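Local coordinates for protein putative acetyltransferase Ta0821 (Thermoplasma acidophilum DSM 1728, PDB 3C26) that probably transfers acyl groups, perhaps acetyl, as a putative acetyltransferase of the GNAT family, at residues 179-184 and 259-264. Sequence-based numbering, arbitrary orientation.
Sequences WKYMCS and LTVWEY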
loop_
_atom_site.group_PDB
_atom_site.type_symbol
_atom_site.label_atom_id
_atom_site.label_comp_id
_atom_site.label_asym_id
_atom_site.label_seq_id
_atom_site.Cartn_x
_atom_site.Cartn_y
_atom_site.Cartn_z
ATOM N N TRP A 179 5.657 -8.034 19.328
ATOM C CA TRP A 179 4.924 -6.772 19.035
ATOM C C TRP A 179 5.117 -5.623 20.018
ATOM O O TRP A 179 4.317 -4.681 20.084
ATOM C CB TRP A 179 3.422 -7.023 18.824
ATOM C CG TRP A 179 3.135 -7.862 17.641
ATOM C CD1 TRP A 179 3.105 -9.241 17.611
ATOM C CD2 TRP A 179 2.880 -7.433 16.291
ATOM N NE1 TRP A 179 2.860 -9.663 16.348
ATOM C CE2 TRP A 179 2.681 -8.591 15.521
ATOM C CE3 TRP A 179 2.815 -6.187 15.662
ATOM C CZ2 TRP A 179 2.413 -8.553 14.150
ATOM C CZ3 TRP A 179 2.531 -6.156 14.295
ATOM C CH2 TRP A 179 2.351 -7.333 13.564
ATOM N N LYS A 180 6.193 -5.744 20.767
ATOM C CA LYS A 180 6.628 -4.765 21.733
ATOM C C LYS A 180 8.038 -4.312 21.333
ATOM O O LYS A 180 8.906 -5.120 21.072
ATOM C CB LYS A 180 6.610 -5.390 23.141
ATOM C CG LYS A 180 5.236 -5.814 23.633
ATOM C CD LYS A 180 5.284 -6.697 24.894
ATOM C CE LYS A 180 5.441 -8.151 24.538
ATOM N NZ LYS A 180 5.607 -9.128 25.718
ATOM N N TYR A 181 8.234 -2.998 21.252
ATOM C CA TYR A 181 9.552 -2.435 20.989
ATOM C C TYR A 181 10.212 -2.109 22.342
ATOM O O TYR A 181 9.813 -1.193 23.061
ATOM C CB TYR A 181 9.471 -1.192 20.070
ATOM C CG TYR A 181 10.798 -0.820 19.436
ATOM C CD1 TYR A 181 11.323 -1.578 18.370
ATOM C CD2 TYR A 181 11.518 0.284 19.867
ATOM C CE1 TYR A 181 12.500 -1.244 17.767
ATOM C CE2 TYR A 181 12.717 0.590 19.282
ATOM C CZ TYR A 181 13.214 -0.174 18.247
ATOM O OH TYR A 181 14.418 0.179 17.675
HETATM N N MSE A 182 11.255 -2.855 22.644
HETATM C CA MSE A 182 11.898 -2.798 23.945
HETATM C C MSE A 182 13.408 -2.748 23.836
HETATM O O MSE A 182 13.994 -3.272 22.902
HETATM C CB MSE A 182 11.504 -4.056 24.753
HETATM C CG MSE A 182 11.986 -5.361 24.151
HETATM SE SE MSE A 182 11.485 -7.023 25.138
HETATM C CE MSE A 182 9.624 -7.158 24.651
ATOM N N CYS A 183 14.019 -2.147 24.830
ATOM C CA CYS A 183 15.458 -2.027 24.876
ATOM C C CYS A 183 16.023 -2.720 26.100
ATOM O O CYS A 183 15.362 -2.902 27.129
ATOM C CB CYS A 183 15.909 -0.568 24.840
ATOM S SG CYS A 183 15.012 0.453 23.618
ATOM N N SER A 184 17.247 -3.170 25.930
ATOM C CA SER A 184 18.011 -3.726 27.045
ATOM C C SER A 184 19.505 -3.724 26.727
ATOM O O SER A 184 19.933 -4.286 25.709
ATOM C CB SER A 184 17.525 -5.123 27.416
ATOM O OG SER A 184 18.445 -5.712 28.313
ATOM N N LEU A 259 5.821 -0.715 9.267
ATOM C CA LEU A 259 5.370 -0.629 10.662
ATOM C C LEU A 259 6.293 0.324 11.403
ATOM O O LEU A 259 7.464 0.051 11.638
ATOM C CB LEU A 259 5.349 -1.986 11.367
ATOM C CG LEU A 259 4.643 -1.938 12.733
ATOM C CD1 LEU A 259 3.152 -1.644 12.523
ATOM C CD2 LEU A 259 4.843 -3.229 13.498
ATOM N N THR A 260 5.730 1.442 11.801
ATOM C CA THR A 260 6.491 2.486 12.448
ATOM C C THR A 260 6.303 2.448 13.935
ATOM O O THR A 260 5.245 2.039 14.420
ATOM C CB THR A 260 6.067 3.897 11.903
ATOM O OG1 THR A 260 4.753 4.243 12.362
ATOM C CG2 THR A 260 6.120 3.945 10.349
ATOM N N VAL A 261 7.364 2.863 14.630
ATOM C CA VAL A 261 7.406 2.974 16.102
ATOM C C VAL A 261 7.533 4.426 16.571
ATOM O O VAL A 261 8.447 5.172 16.218
ATOM C CB VAL A 261 8.558 2.092 16.734
ATOM C CG1 VAL A 261 8.506 2.097 18.282
ATOM C CG2 VAL A 261 8.511 0.707 16.173
ATOM N N TRP A 262 6.543 4.792 17.372
ATOM C CA TRP A 262 6.426 6.098 18.027
ATOM C C TRP A 262 6.645 6.026 19.541
ATOM O O TRP A 262 6.273 5.060 20.207
ATOM C CB TRP A 262 5.061 6.697 17.702
ATOM C CG TRP A 262 4.930 7.030 16.235
ATOM C CD1 TRP A 262 4.836 6.131 15.211
ATOM C CD2 TRP A 262 4.931 8.334 15.622
ATOM N NE1 TRP A 262 4.755 6.786 14.002
ATOM C CE2 TRP A 262 4.822 8.137 14.219
ATOM C CE3 TRP A 262 4.999 9.643 16.112
ATOM C CZ2 TRP A 262 4.761 9.190 13.321
ATOM C CZ3 TRP A 262 4.965 10.702 15.209
ATOM C CH2 TRP A 262 4.850 10.474 13.828
ATOM N N GLU A 263 7.284 7.059 20.055
ATOM C CA GLU A 263 7.547 7.206 21.458
ATOM C C GLU A 263 7.189 8.588 22.016
ATOM O O GLU A 263 7.354 9.660 21.383
ATOM C CB GLU A 263 9.028 6.821 21.768
ATOM C CG GLU A 263 9.449 6.882 23.213
ATOM C CD GLU A 263 10.928 6.500 23.370
ATOM O OE1 GLU A 263 11.252 5.331 23.119
ATOM O OE2 GLU A 263 11.769 7.380 23.675
ATOM N N TYR A 264 6.600 8.490 23.197
ATOM C CA TYR A 264 6.162 9.590 24.047
ATOM C C TYR A 264 7.013 9.577 25.342
ATOM O O TYR A 264 7.221 8.535 25.993
ATOM C CB TYR A 264 4.704 9.430 24.413
ATOM C CG TYR A 264 4.152 10.516 25.336
ATOM C CD1 TYR A 264 4.432 10.508 26.707
ATOM C CD2 TYR A 264 3.393 11.573 24.825
ATOM C CE1 TYR A 264 3.929 11.515 27.544
ATOM C CE2 TYR A 264 2.906 12.567 25.639
ATOM C CZ TYR A 264 3.172 12.527 27.008
ATOM O OH TYR A 264 2.701 13.554 27.805
#
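Y181 and V261 are the closest pair of CA atoms, 7.6 Å apart, and from there the chains spread until the CA atoms of W179 and L259 stand 10.4 Å apart, so the short strand 180-183 packs against one face of strand 258-265 instead of pairing with it. V261 sends its CG1, held anti to the backbone N (chi1 -174°), against the root of the tyrosine: Y181 CD2 lies 3.9 Å from V261 CG1, and Y181 CB is equally near. CG2 of the same valine sits over one face of the Y181 ring. The phenol reaches past this contact to R244, which hydrogen-bonds its OH. Further along, L259 points CD2 at the six-membered ring of W179, meeting CZ3 at 3.8 Å in an oblique approach; the indole also stacks with Y48. F176, from the hairpin partner strand 174-177, touches both L259 and V261 and widens the apolar layer. Across the interface the touching groups are all carbon and buried, while the backbone of 259-261 spends hydrogen bonds on neighbouring strands, V261 with V143 and T260 with V124. Apolar packing therefore joins the disulfide-linked hairpin to a face of strand 258-265, between strands 119-125 and 141-153.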